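Long-range contacts in glyoxalase family protein (PDB 1ZSW), which is of unknown function but binds a zinc ion and belongs to the glyoxalase family of the vicinal oxygen chelate superfamily: residues 30-35 against 81-86; 34-39 against 242-247; 68-73 against 85-90. All blocks are in the same frame, centred on the assembly; numbering follows the deposited sequence. Where two conformers were deposited one is given.

Contact 1 (30-35 against 81-86); sequences GHHHIS and GTELSF. With ZN (zinc ion), chain B.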
loop_
_atom_site.group_PDB
_atom_site.type_symbol
_atom_site.label_atom_id
_atom_site.label_comp_id
_atom_site.label_asym_id
_atom_site.label_seq_id
_atom_site.Cartn_x
_atom_site.Cartn_y
_atom_site.Cartn_z
ATOM N N GLY A 30 1.036 -9.668 5.401
ATOM C CA GLY A 30 0.194 -8.842 4.528
ATOM C C GLY A 30 0.950 -7.626 4.007
ATOM O O GLY A 30 2.146 -7.438 4.275
ATOM N N HIS A 31 0.229 -6.816 3.258
ATOM C CA HIS A 31 0.761 -5.518 2.830
ATOM C C HIS A 31 1.003 -4.620 4.034
ATOM O O HIS A 31 0.236 -4.622 5.017
ATOM C CB HIS A 31 -0.173 -4.770 1.870
ATOM C CG HIS A 31 -0.736 -5.623 0.768
ATOM N ND1 HIS A 31 0.071 -6.404 -0.030
ATOM C CD2 HIS A 31 -2.012 -5.788 0.307
ATOM C CE1 HIS A 31 -0.681 -7.025 -0.935
ATOM N NE2 HIS A 31 -1.946 -6.677 -0.745
ATOM N N HIS A 32 2.024 -3.765 3.891
ATOM C CA HIS A 32 2.369 -2.763 4.926
ATOM C C HIS A 32 1.809 -1.392 4.566
ATOM O O HIS A 32 1.069 -0.786 5.338
ATOM C CB HIS A 32 3.896 -2.722 5.106
ATOM C CG HIS A 32 4.361 -1.906 6.272
ATOM N ND1 HIS A 32 4.370 -0.528 6.265
ATOM C CD2 HIS A 32 4.871 -2.291 7.472
ATOM C CE1 HIS A 32 4.879 -0.087 7.409
ATOM N NE2 HIS A 32 5.163 -1.139 8.173
ATOM N N HIS A 33 2.153 -0.912 3.374
ATOM C CA HIS A 33 1.607 0.343 2.869
ATOM C C HIS A 33 1.827 0.388 1.401
ATOM O O HIS A 33 2.503 -0.498 0.843
ATOM C CB HIS A 33 2.271 1.587 3.527
ATOM C CG HIS A 33 3.739 1.742 3.249
ATOM N ND1 HIS A 33 4.708 1.168 4.053
ATOM C CD2 HIS A 33 4.410 2.476 2.318
ATOM C CE1 HIS A 33 5.909 1.498 3.599
ATOM N NE2 HIS A 33 5.757 2.300 2.554
ATOM N N ILE A 34 1.256 1.406 0.761
ATOM C CA ILE A 34 1.464 1.590 -0.677
ATOM C C ILE A 34 1.606 3.082 -0.897
ATOM O O ILE A 34 0.914 3.842 -0.220
ATOM C CB ILE A 34 0.280 0.942 -1.483
ATOM C CG1 ILE A 34 0.535 0.900 -2.998
ATOM C CG2 ILE A 34 -1.091 1.536 -1.081
ATOM C CD1 ILE A 34 -0.305 -0.217 -3.684
ATOM N N SER A 35 2.539 3.462 -1.756
ATOM C CA SER A 35 2.914 4.881 -1.930
ATOM C C SER A 35 2.757 5.326 -3.369
ATOM O O SER A 35 3.126 4.578 -4.252
ATOM C CB SER A 35 4.358 5.128 -1.468
ATOM O OG SER A 35 4.361 4.890 -0.037
ATOM N N GLY A 81 -0.806 -2.083 6.907
ATOM C CA GLY A 81 -1.959 -2.654 6.202
ATOM C C GLY A 81 -3.027 -1.625 5.833
ATOM O O GLY A 81 -3.902 -1.911 4.995
ATOM N N THR A 82 -2.980 -0.434 6.424
ATOM C CA THR A 82 -4.028 0.542 6.196
ATOM C C THR A 82 -3.515 1.794 5.495
ATOM O O THR A 82 -4.310 2.638 5.072
ATOM C CB THR A 82 -4.751 0.983 7.531
ATOM O OG1 THR A 82 -3.889 1.848 8.296
ATOM C CG2 THR A 82 -5.191 -0.214 8.336
ATOM N N GLU A 83 -2.185 1.885 5.342
ATOM C CA GLU A 83 -1.522 3.118 4.996
ATOM C C GLU A 83 -1.430 3.321 3.487
ATOM O O GLU A 83 -0.787 2.505 2.803
ATOM C CB GLU A 83 -0.071 3.056 5.521
ATOM C CG GLU A 83 0.051 2.755 7.022
ATOM C CD GLU A 83 1.484 2.447 7.448
ATOM O OE1 GLU A 83 2.425 2.793 6.693
ATOM O OE2 GLU A 83 1.662 1.834 8.523
ATOM N N LEU A 84 -2.037 4.414 2.994
ATOM C CA LEU A 84 -1.818 4.913 1.628
ATOM C C LEU A 84 -1.060 6.211 1.784
ATOM O O LEU A 84 -1.493 7.100 2.507
ATOM C CB LEU A 84 -3.139 5.187 0.892
ATOM C CG LEU A 84 -4.276 4.167 0.815
ATOM C CD1 LEU A 84 -5.097 4.353 -0.487
ATOM C CD2 LEU A 84 -3.900 2.712 1.005
ATOM N N SER A 85 0.082 6.308 1.127
ATOM C CA SER A 85 0.838 7.559 1.250
ATOM C C SER A 85 1.073 8.172 -0.129
ATOM O O SER A 85 1.055 7.456 -1.152
ATOM C CB SER A 85 2.134 7.303 1.991
ATOM O OG SER A 85 3.165 6.962 1.088
ATOM N N PHE A 86 1.236 9.497 -0.155
ATOM C CA PHE A 86 1.373 10.251 -1.392
ATOM C C PHE A 86 2.478 11.271 -1.254
ATOM O O PHE A 86 2.524 11.968 -0.243
ATOM C CB PHE A 86 0.056 11.007 -1.660
ATOM C CG PHE A 86 -1.093 10.111 -1.994
ATOM C CD1 PHE A 86 -1.389 9.879 -3.340
ATOM C CD2 PHE A 86 -1.872 9.505 -0.993
ATOM C CE1 PHE A 86 -2.407 9.036 -3.682
ATOM C CE2 PHE A 86 -2.973 8.637 -1.362
ATOM C CZ PHE A 86 -3.211 8.442 -2.708
HETATM ZN ZN ZN B . 7.402 3.052 1.443
#

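Contact 2 (34-39 against 242-247); sequences ISMVTK and GSIHHL. With ZN (zinc ion), chain B.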
loop_
_atom_site.group_PDB
_atom_site.type_symbol
_atom_site.label_atom_id
_atom_site.label_comp_id
_atom_site.label_asym_id
_atom_site.label_seq_id
_atom_site.Cartn_x
_atom_site.Cartn_y
_atom_site.Cartn_z
ATOM N N ILE A 34 1.256 1.406 0.761
ATOM C CA ILE A 34 1.464 1.590 -0.677
ATOM C C ILE A 34 1.606 3.082 -0.897
ATOM O O ILE A 34 0.914 3.842 -0.220
ATOM C CB ILE A 34 0.280 0.942 -1.483
ATOM C CG1 ILE A 34 0.535 0.900 -2.998
ATOM C CG2 ILE A 34 -1.091 1.536 -1.081
ATOM C CD1 ILE A 34 -0.305 -0.217 -3.684
ATOM N N SER A 35 2.539 3.462 -1.756
ATOM C CA SER A 35 2.914 4.881 -1.930
ATOM C C SER A 35 2.757 5.326 -3.369
ATOM O O SER A 35 3.126 4.578 -4.252
ATOM C CB SER A 35 4.358 5.128 -1.468
ATOM O OG SER A 35 4.361 4.890 -0.037
ATOM N N MET A 36 2.278 6.565 -3.537
ATOM C CA MET A 36 1.804 7.125 -4.825
ATOM C C MET A 36 2.311 8.539 -4.988
ATOM O O MET A 36 2.862 9.149 -4.065
ATOM C CB MET A 36 0.263 7.188 -4.782
ATOM C CG MET A 36 -0.481 5.879 -5.051
ATOM S SD MET A 36 -0.361 4.658 -3.741
ATOM C CE MET A 36 -1.405 5.401 -2.493
ATOM N N VAL A 37 2.151 9.067 -6.199
ATOM C CA VAL A 37 2.492 10.449 -6.509
ATOM C C VAL A 37 1.216 11.229 -6.793
ATOM O O VAL A 37 0.369 10.763 -7.566
ATOM C CB VAL A 37 3.395 10.466 -7.735
ATOM C CG1 VAL A 37 3.656 11.918 -8.241
ATOM C CG2 VAL A 37 4.739 9.779 -7.420
ATOM N N THR A 38 1.098 12.400 -6.147
ATOM C CA THR A 38 0.004 13.372 -6.384
ATOM C C THR A 38 0.595 14.691 -6.858
ATOM O O THR A 38 1.711 15.049 -6.500
ATOM C CB THR A 38 -0.891 13.603 -5.133
ATOM O OG1 THR A 38 -2.008 14.436 -5.480
ATOM C CG2 THR A 38 -0.142 14.272 -4.000
ATOM N N LYS A 39 -0.176 15.414 -7.680
ATOM C CA LYS A 39 0.258 16.736 -8.118
ATOM C C LYS A 39 -0.176 17.830 -7.140
ATOM O O LYS A 39 0.406 18.939 -7.134
ATOM C CB LYS A 39 -0.376 17.021 -9.494
ATOM C CG LYS A 39 0.285 18.173 -10.213
ATOM C CD LYS A 39 -0.338 18.373 -11.590
ATOM C CE LYS A 39 0.201 19.648 -12.248
ATOM N NZ LYS A 39 1.634 19.587 -12.671
ATOM N N GLY A 242 -0.882 10.260 -9.974
ATOM C CA GLY A 242 -1.804 9.123 -9.979
ATOM C C GLY A 242 -1.068 7.797 -10.157
ATOM O O GLY A 242 -1.725 6.757 -10.188
ATOM N N SER A 243 0.259 7.834 -10.207
ATOM C CA SER A 243 1.024 6.605 -10.320
ATOM C C SER A 243 1.294 6.032 -8.941
ATOM O O SER A 243 1.301 6.753 -7.941
ATOM C CB SER A 243 2.367 6.827 -11.045
ATOM O OG SER A 243 3.219 7.737 -10.345
ATOM N N ILE A 244 1.490 4.713 -8.916
ATOM C CA ILE A 244 1.886 3.995 -7.719
ATOM C C ILE A 244 3.390 3.730 -7.790
ATOM O O ILE A 244 3.878 3.085 -8.726
ATOM C CB ILE A 244 1.083 2.678 -7.556
ATOM C CG1 ILE A 244 -0.422 2.951 -7.471
ATOM C CG2 ILE A 244 1.570 1.957 -6.297
ATOM C CD1 ILE A 244 -1.335 1.745 -7.813
ATOM N N HIS A 245 4.122 4.214 -6.777
ATOM C CA HIS A 245 5.557 4.207 -6.791
ATOM C C HIS A 245 6.130 2.870 -6.263
ATOM O O HIS A 245 7.025 2.311 -6.857
ATOM C CB HIS A 245 6.084 5.400 -5.996
ATOM C CG HIS A 245 7.569 5.476 -5.958
ATOM N ND1 HIS A 245 8.298 4.984 -4.899
ATOM C CD2 HIS A 245 8.467 5.958 -6.848
ATOM C CE1 HIS A 245 9.588 5.175 -5.130
ATOM N NE2 HIS A 245 9.718 5.757 -6.309
ATOM N N HIS A 246 5.536 2.352 -5.196
ATOM C CA HIS A 246 5.975 1.048 -4.631
ATOM C C HIS A 246 4.916 0.454 -3.726
ATOM O O HIS A 246 4.054 1.149 -3.201
ATOM C CB HIS A 246 7.336 1.162 -3.848
ATOM C CG HIS A 246 7.284 2.037 -2.638
ATOM N ND1 HIS A 246 7.552 3.393 -2.689
ATOM C CD2 HIS A 246 7.100 1.738 -1.331
ATOM C CE1 HIS A 246 7.448 3.899 -1.468
ATOM N NE2 HIS A 246 7.155 2.919 -0.628
ATOM N N LEU A 247 5.045 -0.851 -3.516
ATOM C CA LEU A 247 4.224 -1.593 -2.571
ATOM C C LEU A 247 5.156 -2.118 -1.495
ATOM O O LEU A 247 6.230 -2.671 -1.833
ATOM C CB LEU A 247 3.555 -2.801 -3.252
ATOM C CG LEU A 247 2.871 -3.801 -2.311
ATOM C CD1 LEU A 247 1.667 -3.222 -1.612
ATOM C CD2 LEU A 247 2.467 -5.066 -3.103
HETATM ZN ZN ZN B . 7.402 3.052 1.443
#

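Contact 3 (68-73 against 85-90); sequences MYHLFY and SFFEIP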
loop_
_atom_site.group_PDB
_atom_site.type_symbol
_atom_site.label_atom_id
_atom_site.label_comp_id
_atom_site.label_asym_id
_atom_site.label_seq_id
_atom_site.Cartn_x
_atom_site.Cartn_y
_atom_site.Cartn_z
ATOM N N MET A 68 9.448 18.246 -0.481
ATOM C CA MET A 68 8.271 17.592 -1.009
ATOM C C MET A 68 7.399 17.077 0.127
ATOM O O MET A 68 7.904 16.352 0.961
ATOM C CB MET A 68 8.786 16.406 -1.834
ATOM C CG MET A 68 7.774 15.541 -2.443
ATOM S SD MET A 68 8.607 14.247 -3.378
ATOM C CE MET A 68 9.769 15.134 -4.438
ATOM N N TYR A 69 6.095 17.413 0.138
ATOM C CA TYR A 69 5.172 16.814 1.115
ATOM C C TYR A 69 5.086 15.311 0.913
ATOM O O TYR A 69 5.140 14.809 -0.220
ATOM C CB TYR A 69 3.758 17.368 0.980
ATOM C CG TYR A 69 3.386 18.618 1.795
ATOM C CD1 TYR A 69 2.931 19.767 1.164
ATOM C CD2 TYR A 69 3.454 18.611 3.186
ATOM C CE1 TYR A 69 2.559 20.895 1.901
ATOM C CE2 TYR A 69 3.089 19.737 3.935
ATOM C CZ TYR A 69 2.629 20.860 3.286
ATOM O OH TYR A 69 2.271 21.973 4.029
ATOM N N HIS A 70 4.940 14.609 2.028
ATOM C CA HIS A 70 4.634 13.200 2.064
ATOM C C HIS A 70 3.461 13.048 3.045
ATOM O O HIS A 70 3.582 13.305 4.240
ATOM C CB HIS A 70 5.868 12.362 2.471
ATOM C CG HIS A 70 5.708 10.892 2.265
ATOM N ND1 HIS A 70 6.589 9.964 2.793
ATOM C CD2 HIS A 70 4.752 10.180 1.615
ATOM C CE1 HIS A 70 6.200 8.748 2.443
ATOM N NE2 HIS A 70 5.083 8.851 1.742
ATOM N N LEU A 71 2.285 12.669 2.533
ATOM C CA LEU A 71 1.086 12.567 3.345
ATOM C C LEU A 71 0.629 11.110 3.490
ATOM O O LEU A 71 0.617 10.356 2.495
ATOM C CB LEU A 71 -0.053 13.379 2.686
ATOM C CG LEU A 71 0.261 14.791 2.177
ATOM C CD1 LEU A 71 -1.024 15.352 1.661
ATOM C CD2 LEU A 71 0.801 15.675 3.310
ATOM N N PHE A 72 0.382 10.647 4.725
ATOM C CA PHE A 72 -0.120 9.278 4.925
ATOM C C PHE A 72 -1.557 9.383 5.389
ATOM O O PHE A 72 -1.935 10.299 6.162
ATOM C CB PHE A 72 0.621 8.488 6.040
ATOM C CG PHE A 72 2.040 8.070 5.719
ATOM C CD1 PHE A 72 3.078 8.995 5.772
ATOM C CD2 PHE A 72 2.344 6.729 5.453
ATOM C CE1 PHE A 72 4.397 8.605 5.529
ATOM C CE2 PHE A 72 3.669 6.320 5.203
ATOM C CZ PHE A 72 4.695 7.268 5.240
ATOM N N TYR A 73 -2.362 8.448 4.876
ATOM C CA TYR A 73 -3.748 8.200 5.316
ATOM C C TYR A 73 -3.887 6.747 5.747
ATOM O O TYR A 73 -3.227 5.850 5.208
ATOM C CB TYR A 73 -4.691 8.471 4.135
ATOM C CG TYR A 73 -4.502 9.848 3.513
ATOM C CD1 TYR A 73 -3.626 10.037 2.429
ATOM C CD2 TYR A 73 -5.155 10.991 4.052
ATOM C CE1 TYR A 73 -3.431 11.279 1.848
ATOM C CE2 TYR A 73 -4.944 12.264 3.479
ATOM C CZ TYR A 73 -4.084 12.387 2.379
ATOM O OH TYR A 73 -3.853 13.583 1.760
ATOM N N SER A 85 0.082 6.308 1.127
ATOM C CA SER A 85 0.838 7.559 1.250
ATOM C C SER A 85 1.073 8.172 -0.129
ATOM O O SER A 85 1.055 7.456 -1.152
ATOM C CB SER A 85 2.134 7.303 1.991
ATOM O OG SER A 85 3.165 6.962 1.088
ATOM N N PHE A 86 1.236 9.497 -0.155
ATOM C CA PHE A 86 1.373 10.251 -1.392
ATOM C C PHE A 86 2.478 11.271 -1.254
ATOM O O PHE A 86 2.524 11.968 -0.243
ATOM C CB PHE A 86 0.056 11.007 -1.660
ATOM C CG PHE A 86 -1.093 10.111 -1.994
ATOM C CD1 PHE A 86 -1.389 9.879 -3.340
ATOM C CD2 PHE A 86 -1.872 9.505 -0.993
ATOM C CE1 PHE A 86 -2.407 9.036 -3.682
ATOM C CE2 PHE A 86 -2.973 8.637 -1.362
ATOM C CZ PHE A 86 -3.211 8.442 -2.708
ATOM N N PHE A 87 3.339 11.345 -2.266
ATOM C CA PHE A 87 4.365 12.408 -2.382
ATOM C C PHE A 87 3.732 13.446 -3.268
ATOM O O PHE A 87 3.258 13.116 -4.356
ATOM C CB PHE A 87 5.612 11.835 -3.070
ATOM C CG PHE A 87 6.286 10.776 -2.253
ATOM C CD1 PHE A 87 6.088 9.416 -2.545
ATOM C CD2 PHE A 87 7.089 11.135 -1.173
ATOM C CE1 PHE A 87 6.709 8.429 -1.771
ATOM C CE2 PHE A 87 7.708 10.149 -0.393
ATOM C CZ PHE A 87 7.513 8.808 -0.706
ATOM N N GLU A 88 3.728 14.700 -2.819
ATOM C CA GLU A 88 3.184 15.768 -3.650
ATOM C C GLU A 88 4.298 16.324 -4.505
ATOM O O GLU A 88 5.292 16.818 -3.978
ATOM C CB GLU A 88 2.567 16.917 -2.827
ATOM C CG GLU A 88 1.995 18.001 -3.781
ATOM C CD GLU A 88 1.750 19.373 -3.118
ATOM O OE1 GLU A 88 0.686 19.986 -3.359
ATOM O OE2 GLU A 88 2.614 19.824 -2.364
ATOM N N ILE A 89 4.111 16.297 -5.821
ATOM C CA ILE A 89 5.131 16.793 -6.750
ATOM C C ILE A 89 4.387 17.751 -7.676
ATOM O O ILE A 89 3.852 17.335 -8.678
ATOM C CB ILE A 89 5.786 15.632 -7.529
ATOM C CG1 ILE A 89 6.341 14.599 -6.509
ATOM C CG2 ILE A 89 6.867 16.157 -8.521
ATOM C CD1 ILE A 89 7.162 13.484 -7.080
ATOM N N PRO A 90 4.293 19.037 -7.285
ATOM C CA PRO A 90 3.458 20.019 -7.994
ATOM C C PRO A 90 3.622 20.150 -9.513
ATOM O O PRO A 90 2.633 20.466 -10.185
ATOM C CB PRO A 90 3.805 21.338 -7.261
ATOM C CG PRO A 90 4.058 20.863 -5.858
ATOM C CD PRO A 90 4.910 19.631 -6.086
HETATM O O HOH W 1 5.058 19.025 -2.112
#

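Contact 1 (30-35 against 81-86)
Ser-35 and Ser-85 meet hydroxyl to hydroxyl, OG to OG 2.6 Å, on the face of the sheet that carries the zinc ligand His-33. The separation is that of a short hydrogen bond. With chi1 at 90°, OG of Ser-85 sits between its backbone N and carbonyl carbon and can reach across to Ser-35; a second partner, His-70 NE2, holds it as well.

This is the tight end of a parallel pairing whose axes pass 4.9 Å apart. Ser-85 N gives a hydrogen bond of 2.9 Å to Ile-34 O, and Ile-34 N returns one of 3.1 Å to Glu-83 O. On the opposite face Ile-34 CG2 lies alongside Leu-84 CD2 at 3.7 Å, a contact that holds for one of two leucine conformers and is less certain.

Toward Gly-81 the pairing becomes irregular, though it stays buried. Gly-81 N reaches His-32 O at 2.8 Å in a nearly straight bond (172°). On the other edge of the strand, toward 244-251, His-32 and His-33 both face Ala-248 in a classic beta bulge. The carboxylate of Glu-83 comes obliquely to both imidazoles without a hydrogen bond, and its two conformers make that placement doubtful.

His-33 ND1 donates to His-32 ND1 at 2.8 Å, in the plane of the His-33 ring but tilted 24° out of that of His-32, while His-32 NE2 bonds to Thr-297 O. With ND1 donating, His-33 NE2 is the ring nitrogen that binds the zinc ion, 2.1 Å away, beside His-246 and Glu-294, and the second-shell His-32 probably helps to fix the rotation of the ligand ring.

Contact 2 (34-39 against 242-247)
Ser-35 O accepts two amides of the facing strand: His-245 N at 2.7 Å, and His-246 N in a weak bond of 3.4 Å. Two residues opposite one define a classic beta bulge, and the register shifts by one between Ser-35 and Met-36. In return, Ser-35 N gives a straight bond (172°) to His-246 O at 3.1 Å. Past the bulge the antiparallel pairing resumes, with Val-37 N bound to Ser-243 O at 3.0 Å and Gly-242 N to Val-37 O at 2.8 Å.

Both ring nitrogens of His-246 are engaged. Its ND1 donates to His-245 ND1 at 2.8 Å, close to both ring planes, and its NE2 binds the zinc ion at 2.1 Å. CG of this histidine lies between its backbone N and carbonyl carbon (chi1 64°), which brings the ring against Ser-35, whose CB lies over one ring face, 3.3 Å from His-246 CE1. Ser-35 OG is near NE2 but makes no bond to it; its partner is Ser-85. Ser-243 OG turns back to Gly-240 O.

On the other face Ile-34 CG1 packs on Ile-244 CG2, and Met-36 lies side by side with Ile-244. This apolar face, with Leu-247, rests on Met-181 and Val-184 of strand 180-188 and Ile-102 and Ile-105 of strand 101-109, both in the second sheet. Within its own sheet the pair is flanked by strand 83-88 beside 31-38 and strand 292-300 beside 244-251.

Contact 3 (68-73 against 85-90)
His-70 and Phe-87 stack face to face, their ring centroids 3.9 Å apart and their planes at 20°, on a non-hydrogen-bonded pair of an antiparallel beta hairpin. CG of His-70 is anti to the backbone N (chi1 -168°), which lays the imidazole alongside Phe-87, whose CE2 stands over its centre. Less certainly, for one of two Phe-72 conformers, Phe-72 CE1 meets the opposite imidazole face near the rim and Ser-85 CB makes a CH-pi contact over the Phe-72 ring. On the other side of the sheet Tyr-73 and Phe-86 cross at about a right angle; Tyr-73 CE1 and Phe-86 CD2 are 3.7 Å apart.

Backbone bonds and one water tie the strands. Leu-71 and Phe-86 exchange two N-H···O bonds, each 2.9 Å, and Glu-88 N binds Tyr-69 O at 3.0 Å. The water joins Tyr-69 N, Glu-88 O and Glu-88 OE2, while Glu-88 OE1 takes Ala-41 N.

Apolar contact closes the Met-68 end: SD touches Phe-87 CB and Ile-89 CG1, both at 3.9 Å, and lies oblique to the Phe-87 ring as a Met-aromatic contact.

The imidazole edge carries the polar link. His-70 NE2 and Ser-85 OG are hydrogen-bonded at 2.8 Å, with OG in the ring plane. A chain of hydrogen bonds thus links His-70 through Ser-85 to Ser-35, which packs on zinc-binding His-246; together the stack and the in-plane bond probably hold the imidazole in one orientation.

In the fold
The three contacts join neighbouring strands of one mixed sheet in the order 69-74, 83-88, 31-38, 244-251. Contacts 1 and 2 share strand 31-38 and have centres about 10 Å apart; contacts 1 and 3 share strand 83-88, their centres about 13 Å apart; those of contacts 2 and 3 lie about 9 Å apart. Along the chain, contact 3 is nested within the loop that contact 2 closes. Contact 2 pairs strands from the two glyoxalase-like halves of the chain, whereas contacts 1 and 3 stay within the first. The zinc site thus spans both halves: His-33 comes from one, and His-246 and Glu-294 come from the other.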